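Local structure of DNA ligase (Archaeoglobus fulgidus, 3GDE) at residues R227-Q232 / K416-V421; L352-R357 / P405-I410; A247-K252 / I377-V382. The protein probably seals nicks in double-stranded DNA during replication, recombination and repair, converting ATP to AMP and diphosphate as it joins the ends. One frame throughout, in Å; residues are numbered along the deposited sequence.

Interaction 1 (R227-Q232 / K416-V421). With PO4 (phosphate ion), chain C; PO4 (phosphate ion), chain B.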
loop_
_atom_site.group_PDB
_atom_site.type_symbol
_atom_site.label_atom_id
_atom_site.label_comp_id
_atom_site.label_asym_id
_atom_site.label_seq_id
_atom_site.Cartn_x
_atom_site.Cartn_y
_atom_site.Cartn_z
ATOM N N ARG A 227 -3.392 4.596 10.426
ATOM C CA ARG A 227 -4.108 4.641 9.166
ATOM C C ARG A 227 -4.956 5.899 9.134
ATOM O O ARG A 227 -5.719 6.164 10.065
ATOM C CB ARG A 227 -4.984 3.408 9.012
ATOM C CG ARG A 227 -5.070 2.921 7.603
ATOM C CD ARG A 227 -3.776 2.268 7.174
ATOM N NE ARG A 227 -3.841 0.811 7.247
ATOM C CZ ARG A 227 -4.402 0.045 6.319
ATOM N NH1 ARG A 227 -4.964 0.590 5.249
ATOM N NH2 ARG A 227 -4.418 -1.269 6.466
ATOM N N MET A 228 -4.802 6.689 8.081
ATOM C CA MET A 228 -5.498 7.970 8.006
ATOM C C MET A 228 -7.012 7.807 7.868
ATOM O O MET A 228 -7.494 6.859 7.238
ATOM C CB MET A 228 -4.946 8.809 6.855
ATOM C CG MET A 228 -3.492 9.184 7.028
ATOM S SD MET A 228 -2.818 9.606 5.435
ATOM C CE MET A 228 -1.175 10.174 5.897
ATOM N N MET A 229 -7.754 8.721 8.476
ATOM C CA MET A 229 -9.200 8.794 8.252
ATOM C C MET A 229 -9.444 9.275 6.827
ATOM O O MET A 229 -8.795 10.214 6.368
ATOM C CB MET A 229 -9.860 9.736 9.263
ATOM C CG MET A 229 -11.366 9.823 9.148
ATOM S SD MET A 229 -12.050 10.716 10.535
ATOM C CE MET A 229 -13.807 10.507 10.237
ATOM N N LEU A 230 -10.370 8.629 6.127
ATOM C CA LEU A 230 -10.613 8.939 4.718
ATOM C C LEU A 230 -11.990 9.549 4.483
ATOM O O LEU A 230 -12.927 9.262 5.223
ATOM C CB LEU A 230 -10.451 7.671 3.871
ATOM C CG LEU A 230 -9.119 6.917 3.938
ATOM C CD1 LEU A 230 -9.200 5.650 3.089
ATOM C CD2 LEU A 230 -7.966 7.796 3.481
ATOM N N ALA A 231 -12.114 10.368 3.436
ATOM C CA ALA A 231 -13.383 11.008 3.089
ATOM C C ALA A 231 -14.070 10.382 1.869
ATOM O O ALA A 231 -13.408 9.882 0.953
ATOM C CB ALA A 231 -13.177 12.489 2.868
ATOM N N GLN A 232 -15.401 10.412 1.875
ATOM C CA GLN A 232 -16.206 10.024 0.715
ATOM C C GLN A 232 -16.364 11.186 -0.264
ATOM O O GLN A 232 -16.330 12.342 0.133
ATOM C CB GLN A 232 -17.600 9.556 1.145
ATOM C CG GLN A 232 -17.640 8.171 1.759
ATOM C CD GLN A 232 -19.052 7.761 2.153
ATOM O OE1 GLN A 232 -20.042 8.308 1.647
ATOM N NE2 GLN A 232 -19.152 6.788 3.061
ATOM N N LYS A 416 -19.132 8.869 5.992
ATOM C CA LYS A 416 -19.724 10.135 5.578
ATOM C C LYS A 416 -19.384 11.327 6.490
ATOM O O LYS A 416 -19.850 12.437 6.243
ATOM C CB LYS A 416 -21.242 9.981 5.446
ATOM C CG LYS A 416 -21.662 9.035 4.327
ATOM C CD LYS A 416 -23.157 9.136 4.014
ATOM C CE LYS A 416 -23.624 7.947 3.160
ATOM N NZ LYS A 416 -25.113 7.746 3.246
ATOM N N ASN A 417 -18.575 11.112 7.528
ATOM C CA ASN A 417 -18.210 12.202 8.444
ATOM C C ASN A 417 -17.299 13.263 7.814
ATOM O O ASN A 417 -17.271 14.416 8.251
ATOM C CB ASN A 417 -17.582 11.656 9.729
ATOM C CG ASN A 417 -18.622 11.145 10.728
ATOM O OD1 ASN A 417 -18.282 10.448 11.690
ATOM N ND2 ASN A 417 -19.885 11.496 10.510
ATOM N N TRP A 418 -16.540 12.848 6.805
ATOM C CA TRP A 418 -15.755 13.753 5.981
ATOM C C TRP A 418 -16.224 13.519 4.564
ATOM O O TRP A 418 -16.404 12.365 4.137
ATOM C CB TRP A 418 -14.264 13.424 6.053
ATOM C CG TRP A 418 -13.554 13.705 7.357
ATOM C CD1 TRP A 418 -14.117 14.000 8.573
ATOM C CD2 TRP A 418 -12.131 13.661 7.575
ATOM N NE1 TRP A 418 -13.130 14.174 9.520
ATOM C CE2 TRP A 418 -11.906 13.971 8.936
ATOM C CE3 TRP A 418 -11.027 13.413 6.743
ATOM C CZ2 TRP A 418 -10.616 14.035 9.490
ATOM C CZ3 TRP A 418 -9.747 13.483 7.294
ATOM C CH2 TRP A 418 -9.556 13.792 8.655
ATOM N N LEU A 419 -16.430 14.613 3.836
ATOM C CA LEU A 419 -16.786 14.532 2.418
ATOM C C LEU A 419 -15.895 15.464 1.599
ATOM O O LEU A 419 -15.655 16.608 1.995
ATOM C CB LEU A 419 -18.265 14.875 2.212
ATOM C CG LEU A 419 -19.322 14.044 2.953
ATOM C CD1 LEU A 419 -20.639 14.799 2.973
ATOM C CD2 LEU A 419 -19.521 12.650 2.350
ATOM N N LYS A 420 -15.386 14.968 0.476
ATOM C CA LYS A 420 -14.694 15.830 -0.469
ATOM C C LYS A 420 -15.644 16.275 -1.568
ATOM O O LYS A 420 -16.362 15.465 -2.152
ATOM C CB LYS A 420 -13.408 15.195 -1.057
ATOM C CG LYS A 420 -13.334 13.673 -1.064
ATOM C CD LYS A 420 -12.027 13.152 -1.690
ATOM C CE LYS A 420 -11.581 11.874 -0.987
ATOM N NZ LYS A 420 -10.665 11.012 -1.786
ATOM N N VAL A 421 -15.670 17.575 -1.820
ATOM C CA VAL A 421 -16.371 18.106 -2.980
ATOM C C VAL A 421 -15.385 18.900 -3.827
ATOM O O VAL A 421 -14.854 19.933 -3.410
ATOM C CB VAL A 421 -17.642 18.929 -2.601
ATOM C CG1 VAL A 421 -17.382 19.798 -1.418
ATOM C CG2 VAL A 421 -18.141 19.751 -3.793
HETATM P P PO4 C . -8.330 12.421 -4.184
HETATM O O1 PO4 C . -7.663 13.763 -4.376
HETATM O O2 PO4 C . -9.834 12.524 -4.204
HETATM O O3 PO4 C . -7.861 11.490 -5.275
HETATM O O4 PO4 C . -7.931 11.883 -2.837
HETATM P P PO4 B . -7.989 8.980 -0.933
HETATM O O1 PO4 B . -6.794 9.535 -0.185
HETATM O O2 PO4 B . -9.227 9.534 -0.278
HETATM O O3 PO4 B . -7.967 9.413 -2.382
HETATM O O4 PO4 B . -7.972 7.480 -0.846
HETATM O O HOH W 1 -15.122 10.221 6.420
#
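Met229 lies over one face of the Trp418 indole, and its side chain can be followed across the ring atom by atom. CB comes within 4.1 Å of Trp418 CH2, on the six-membered part. CG is a looser neighbour of CE2, which SD approaches more closely, at 3.6 Å. The terminal methyl continues over the five-membered ring: Met229 CE is 3.8 Å from Trp418 NE1 and only 18° off the normal at the centroid. This long overlap depends on an extended chain with CG anti to the backbone N (chi1 -177°). Sulfur and methyl thus give a Met-aromatic and a CH-pi contact side by side. An alanine here in place of Trp418 would probably strip the end of Met229 of the ring beneath it and leave Lys403 without its cation-pi partner. Two residues on, Ala231 CB packs against Trp418 CB at 3.5 Å, beside a short parallel pairing of the backbones. Gln232 N donates to Trp418 O at 3.2 Å, and its carbonyl is gripped in turn, Lys420 N lying 2.8 Å from Gln232 O. One water accepts from Trp418 N and lies 2.7 Å from Leu230 O, linking the two backbones just before the pairing. Beyond the pairing, the Lys420 chain, bent at chi3, passes its CE close to Ala231 O and delivers NZ between two phosphate ions. Lys420 NZ is 2.6 Å from O2 of the chain B phosphate and also donates to two oxygens of the chain C phosphate. Arg414 helps to hold phosphate nearby. Lys420 is a predicted ATP-binding residue, and a lysine on this strand gripping phosphate is consistent with nucleotidyltransferase motif V of the ligase adenylation domain.

Interaction 2 (L352-R357 / P405-I410)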
loop_
_atom_site.group_PDB
_atom_site.type_symbol
_atom_site.label_atom_id
_atom_site.label_comp_id
_atom_site.label_asym_id
_atom_site.label_seq_id
_atom_site.Cartn_x
_atom_site.Cartn_y
_atom_site.Cartn_z
ATOM N N LEU A 352 -11.787 12.628 20.736
ATOM C CA LEU A 352 -12.434 13.945 20.651
ATOM C C LEU A 352 -13.162 13.923 19.290
ATOM O O LEU A 352 -12.638 13.354 18.337
ATOM C CB LEU A 352 -11.424 15.079 20.851
ATOM C CG LEU A 352 -10.527 14.947 22.099
ATOM C CD1 LEU A 352 -9.560 16.137 22.252
ATOM C CD2 LEU A 352 -11.314 14.740 23.400
ATOM N N PRO A 353 -14.291 14.632 19.136
ATOM C CA PRO A 353 -14.677 15.980 18.872
ATOM C C PRO A 353 -13.699 16.753 17.986
ATOM O O PRO A 353 -12.687 17.265 18.456
ATOM C CB PRO A 353 -15.014 16.493 20.264
ATOM C CG PRO A 353 -15.846 15.216 20.809
ATOM C CD PRO A 353 -15.428 14.017 19.837
ATOM N N LEU A 354 -14.016 16.769 16.690
ATOM C CA LEU A 354 -13.267 17.526 15.686
ATOM C C LEU A 354 -12.984 18.961 16.136
ATOM O O LEU A 354 -11.837 19.419 16.069
ATOM C CB LEU A 354 -14.000 17.507 14.337
ATOM C CG LEU A 354 -13.268 18.050 13.101
ATOM C CD1 LEU A 354 -13.567 17.207 11.874
ATOM C CD2 LEU A 354 -13.619 19.512 12.829
ATOM N N ARG A 355 -14.022 19.650 16.611
ATOM C CA ARG A 355 -13.888 21.026 17.110
ATOM C C ARG A 355 -12.890 21.141 18.270
ATOM O O ARG A 355 -12.175 22.148 18.376
ATOM C CB ARG A 355 -15.257 21.626 17.481
ATOM C CG ARG A 355 -16.021 20.868 18.557
ATOM C CD ARG A 355 -17.508 21.266 18.634
ATOM N NE ARG A 355 -18.364 20.074 18.675
ATOM C CZ ARG A 355 -18.476 19.247 19.718
ATOM N NH1 ARG A 355 -17.789 19.463 20.840
ATOM N NH2 ARG A 355 -19.275 18.189 19.637
ATOM N N GLU A 356 -12.835 20.105 19.114
ATOM C CA GLU A 356 -11.862 20.015 20.210
ATOM C C GLU A 356 -10.444 19.680 19.721
ATOM O O GLU A 356 -9.457 20.231 20.227
ATOM C CB GLU A 356 -12.316 18.988 21.251
ATOM C CG GLU A 356 -13.627 19.340 21.943
ATOM C CD GLU A 356 -13.901 18.495 23.183
ATOM O OE1 GLU A 356 -15.086 18.136 23.395
ATOM O OE2 GLU A 356 -12.940 18.202 23.945
ATOM N N ARG A 357 -10.341 18.777 18.742
ATOM C CA ARG A 357 -9.051 18.489 18.115
ATOM C C ARG A 357 -8.504 19.737 17.439
ATOM O O ARG A 357 -7.322 20.025 17.539
ATOM C CB ARG A 357 -9.147 17.341 17.105
ATOM C CG ARG A 357 -9.694 16.036 17.663
ATOM C CD ARG A 357 -9.329 14.867 16.767
ATOM N NE ARG A 357 -9.746 15.061 15.377
ATOM C CZ ARG A 357 -10.972 14.834 14.910
ATOM N NH1 ARG A 357 -11.934 14.404 15.714
ATOM N NH2 ARG A 357 -11.231 15.027 13.622
ATOM N N PRO A 405 -18.482 18.635 12.682
ATOM C CA PRO A 405 -17.732 19.224 13.807
ATOM C C PRO A 405 -17.716 18.375 15.082
ATOM O O PRO A 405 -16.847 18.565 15.926
ATOM C CB PRO A 405 -18.449 20.562 14.048
ATOM C CG PRO A 405 -19.119 20.864 12.748
ATOM C CD PRO A 405 -19.557 19.532 12.222
ATOM N N SER A 406 -18.649 17.435 15.205
ATOM C CA SER A 406 -18.703 16.560 16.374
ATOM C C SER A 406 -18.062 15.181 16.157
ATOM O O SER A 406 -17.918 14.406 17.106
ATOM C CB SER A 406 -20.146 16.397 16.854
ATOM O OG SER A 406 -20.865 15.583 15.954
ATOM N N SER A 407 -17.683 14.880 14.916
ATOM C CA SER A 407 -17.135 13.567 14.591
ATOM C C SER A 407 -15.783 13.362 15.272
ATOM O O SER A 407 -15.010 14.317 15.395
ATOM C CB SER A 407 -17.052 13.351 13.064
ATOM O OG SER A 407 -16.122 14.224 12.431
ATOM N N PRO A 408 -15.522 12.126 15.768
ATOM C CA PRO A 408 -14.182 11.722 16.216
ATOM C C PRO A 408 -13.324 11.315 15.022
ATOM O O PRO A 408 -13.830 11.196 13.912
ATOM C CB PRO A 408 -14.460 10.497 17.082
ATOM C CG PRO A 408 -15.657 9.876 16.444
ATOM C CD PRO A 408 -16.499 11.030 15.936
ATOM N N TYR A 409 -12.040 11.103 15.248
ATOM C CA TYR A 409 -11.150 10.666 14.191
ATOM C C TYR A 409 -11.100 9.141 14.186
ATOM O O TYR A 409 -10.748 8.523 15.207
ATOM C CB TYR A 409 -9.751 11.274 14.393
ATOM C CG TYR A 409 -8.791 11.041 13.241
ATOM C CD1 TYR A 409 -8.543 12.042 12.304
ATOM C CD2 TYR A 409 -8.131 9.821 13.093
ATOM C CE1 TYR A 409 -7.646 11.835 11.249
ATOM C CE2 TYR A 409 -7.249 9.603 12.051
ATOM C CZ TYR A 409 -7.006 10.614 11.132
ATOM O OH TYR A 409 -6.136 10.386 10.092
ATOM N N ILE A 410 -11.466 8.545 13.045
ATOM C CA ILE A 410 -11.551 7.087 12.920
ATOM C C ILE A 410 -10.526 6.525 11.920
ATOM O O ILE A 410 -10.782 6.492 10.707
ATOM C CB ILE A 410 -12.985 6.613 12.536
ATOM C CG1 ILE A 410 -14.063 7.262 13.427
ATOM C CG2 ILE A 410 -13.076 5.081 12.578
ATOM C CD1 ILE A 410 -14.185 6.686 14.836
HETATM O O HOH W 2 -13.445 13.693 12.491
#
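Arg357 lays its guanidinium under the backbone end of Tyr409, whose CB stands 3.8 Å above the plane, over its centre. Helix capping by a loop is the theme of the contact: residues 405-410, in the adenylation domain, supply carbonyls to the first turn of helix 354-364, for which Pro353 is the N-cap residue. Leu354 N donates to Ser407 O at 2.9 Å, and Arg355 N reaches Pro405 O at 3.1 Å. The second bond is the straighter, with an angle of 159° at the hydrogen, and its donor lies in the carbonyl plane. Two N-H groups that no earlier helical turn could satisfy are thereby paired. Arg357 then reaches back to the same carbonyl: its NH1 bonds Ser407 O at 3.1 Å, close to the guanidinium plane, so that oxygen is gripped by both a backbone and a side-chain donor. The same NH1 also donates to Leu352 O at 2.9 Å, approaching from above that carbonyl's plane. A bend at chi3 (-55°) folds the Arg357 chain over the helix start, and the opposite guanidinium face meets Leu354 CA, 3.3 Å from the plane. A salt bridge from NE to Asp341 further fixes the group's rotation. The Tyr409 ring is turned 76° from the guanidinium, with NH2 of Arg357 at its edge, and its OH bonds Met229 N and Asp299. On the exposed side, Arg355 runs its aliphatic part past Pro405 O and brings the guanidinium edge to Ser406 CB. Ser407 OG, also bonded to Leu404 O, takes part in a final bridge: one water accepts from Arg357 NH2 at 2.8 Å and donates to both Ser407 OG and Pro408 O.

Interaction 3 (A247-K252 / I377-V382). With PO4 (phosphate ion), chain C.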
loop_
_atom_site.group_PDB
_atom_site.type_symbol
_atom_site.label_atom_id
_atom_site.label_comp_id
_atom_site.label_asym_id
_atom_site.label_seq_id
_atom_site.Cartn_x
_atom_site.Cartn_y
_atom_site.Cartn_z
ATOM N N ALA A 247 -21.406 22.517 9.413
ATOM C CA ALA A 247 -20.244 21.767 8.939
ATOM C C ALA A 247 -18.959 22.548 9.105
ATOM O O ALA A 247 -18.932 23.766 8.905
ATOM C CB ALA A 247 -20.429 21.374 7.480
ATOM N N ALA A 248 -17.897 21.840 9.484
ATOM C CA ALA A 248 -16.547 22.389 9.442
ATOM C C ALA A 248 -16.041 22.246 8.007
ATOM O O ALA A 248 -16.076 21.152 7.434
ATOM C CB ALA A 248 -15.642 21.658 10.413
ATOM N N VAL A 249 -15.603 23.355 7.418
ATOM C CA VAL A 249 -15.222 23.370 6.011
ATOM C C VAL A 249 -13.797 23.863 5.860
ATOM O O VAL A 249 -13.421 24.883 6.429
ATOM C CB VAL A 249 -16.175 24.246 5.137
ATOM C CG1 VAL A 249 -15.857 24.073 3.652
ATOM C CG2 VAL A 249 -17.639 23.900 5.386
ATOM N N GLU A 250 -13.013 23.118 5.090
ATOM C CA GLU A 250 -11.634 23.467 4.794
ATOM C C GLU A 250 -11.416 23.356 3.292
ATOM O O GLU A 250 -12.223 22.771 2.586
ATOM C CB GLU A 250 -10.675 22.518 5.521
ATOM C CG GLU A 250 -10.726 22.604 7.040
ATOM C CD GLU A 250 -10.391 21.288 7.743
ATOM O OE1 GLU A 250 -9.891 20.342 7.088
ATOM O OE2 GLU A 250 -10.641 21.205 8.969
ATOM N N TRP A 251 -10.324 23.931 2.813
ATOM C CA TRP A 251 -9.886 23.731 1.443
ATOM C C TRP A 251 -9.483 22.271 1.243
ATOM O O TRP A 251 -8.950 21.648 2.154
ATOM C CB TRP A 251 -8.685 24.639 1.140
ATOM C CG TRP A 251 -9.026 26.084 0.886
ATOM C CD1 TRP A 251 -10.212 26.717 1.160
ATOM C CD2 TRP A 251 -8.161 27.084 0.328
ATOM N NE1 TRP A 251 -10.140 28.040 0.793
ATOM C CE2 TRP A 251 -8.891 28.293 0.287
ATOM C CE3 TRP A 251 -6.836 27.077 -0.135
ATOM C CZ2 TRP A 251 -8.347 29.481 -0.212
ATOM C CZ3 TRP A 251 -6.292 28.255 -0.618
ATOM C CH2 TRP A 251 -7.045 29.441 -0.654
ATOM N N LYS A 252 -9.774 21.724 0.066
ATOM C CA LYS A 252 -9.084 20.532 -0.392
ATOM C C LYS A 252 -7.915 20.910 -1.293
ATOM O O LYS A 252 -8.116 21.366 -2.424
ATOM C CB LYS A 252 -10.007 19.565 -1.125
ATOM C CG LYS A 252 -9.292 18.257 -1.393
ATOM C CD LYS A 252 -10.203 17.221 -1.973
ATOM C CE LYS A 252 -9.582 15.845 -1.849
ATOM N NZ LYS A 252 -8.310 15.745 -2.601
ATOM N N ILE A 377 -13.747 27.098 8.360
ATOM C CA ILE A 377 -14.958 27.812 8.746
ATOM C C ILE A 377 -15.973 26.809 9.274
ATOM O O ILE A 377 -15.889 25.616 8.975
ATOM C CB ILE A 377 -15.559 28.655 7.586
ATOM C CG1 ILE A 377 -15.858 27.778 6.362
ATOM C CG2 ILE A 377 -14.631 29.828 7.243
ATOM C CD1 ILE A 377 -16.991 28.283 5.485
ATOM N N VAL A 378 -16.894 27.291 10.102
ATOM C CA VAL A 378 -17.997 26.473 10.594
ATOM C C VAL A 378 -19.284 27.197 10.202
ATOM O O VAL A 378 -19.443 28.377 10.490
ATOM C CB VAL A 378 -17.915 26.227 12.128
ATOM C CG1 VAL A 378 -18.905 25.154 12.551
ATOM C CG2 VAL A 378 -16.507 25.805 12.537
ATOM N N THR A 379 -20.190 26.500 9.531
ATOM C CA THR A 379 -21.316 27.172 8.884
ATOM C C THR A 379 -22.457 26.233 8.512
ATOM O O THR A 379 -22.252 25.030 8.351
ATOM C CB THR A 379 -20.844 27.940 7.611
ATOM O OG1 THR A 379 -21.924 28.723 7.082
ATOM C CG2 THR A 379 -20.323 26.981 6.544
ATOM N N ASP A 380 -23.657 26.802 8.393
ATOM C CA ASP A 380 -24.806 26.109 7.815
ATOM C C ASP A 380 -25.215 26.747 6.486
ATOM O O ASP A 380 -26.190 26.329 5.859
ATOM C CB ASP A 380 -25.993 26.038 8.800
ATOM C CG ASP A 380 -26.477 27.419 9.288
ATOM O OD1 ASP A 380 -27.238 27.448 10.291
ATOM O OD2 ASP A 380 -26.121 28.467 8.695
ATOM N N SER A 381 -24.451 27.752 6.060
ATOM C CA SER A 381 -24.757 28.517 4.849
ATOM C C SER A 381 -24.121 27.914 3.592
ATOM O O SER A 381 -22.895 27.879 3.468
ATOM C CB SER A 381 -24.298 29.972 5.029
ATOM O OG SER A 381 -24.668 30.779 3.924
ATOM N N VAL A 382 -24.961 27.447 2.668
ATOM C CA VAL A 382 -24.501 26.936 1.363
ATOM C C VAL A 382 -23.689 27.988 0.591
ATOM O O VAL A 382 -22.753 27.647 -0.136
ATOM C CB VAL A 382 -25.679 26.383 0.494
ATOM C CG1 VAL A 382 -25.230 26.062 -0.929
ATOM C CG2 VAL A 382 -26.279 25.142 1.121
HETATM P P PO4 C . -8.330 12.421 -4.184
HETATM O O1 PO4 C . -7.663 13.763 -4.376
HETATM O O2 PO4 C . -9.834 12.524 -4.204
HETATM O O3 PO4 C . -7.861 11.490 -5.275
HETATM O O4 PO4 C . -7.931 11.883 -2.837
#
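Val249 and Ile377 face each other as a hydrogen-bonded antiparallel pair, with Val249 CB 3.8 Å from Ile377 CG1. The isoleucine has CG1 between the backbone N and the carbonyl carbon (chi1 57°), a choice that lays this branch, and CD1 beyond it, alongside Val249 CB. Val249 instead has CG1 anti to its nitrogen (chi1 -172°), leaving CG2 on the side of Thr379, whose CG2 it approaches at 4.2 Å. Met388 of helix 382-394 covers this apolar face, touching both Val249 and Ile377. Four backbone bonds set the register: Val249 N to Ile377 O measures 2.8 Å, the reverse bond from Ile377 N to Val249 O 3.0 Å, and a second reciprocal couple joins Ala247 to Thr379. Between them, Ala248 and Val378 form the non-hydrogen-bonded pair, their side chains on the other face; CA-H groups of both lean on carbonyls, Val378 CA lying 3.3 Å from Ala247 O. Thr379 also shapes the strand's exit: its OG1 accepts from Ser381 N at 2.9 Å, an ST turn, and is bonded to Glu384 as well. Past the paired part, Lys252, the predicted AMP-carrying lysine of motif I, extends until a bend at chi4 (-62°) turns its NZ to O1 of the chain C phosphate, 2.7 Å away. The chemistry implies a division of labour: main-chain bonds and small or branched apolar groups hold the strand, while at the polar ends Glu250 pairs with Lys403 and Lys252 with Glu398, both partners outside the contact.

The three contacts gather round one corner of the adenylation domain, with centres 13 to 15 Å apart. Interactions 1 and 3 converge on the predicted ATP site: Lys420 CD packs 3.6 Å from Lys252 CE, and both amines bond the chain C phosphate, probably from the crystallisation liquor, in a place consistent with a nucleotide phosphate position. Interaction 2 touches both. Its Tyr409 OH reaches Met229 N of interaction 1 at 2.8 Å, a probable hydrogen bond, while Pro405 CG sits 3.6 Å from Ala248 N of interaction 3. Residues 405-410 therefore join the helix start at 354-357 to segments that carry phosphate-binding lysines.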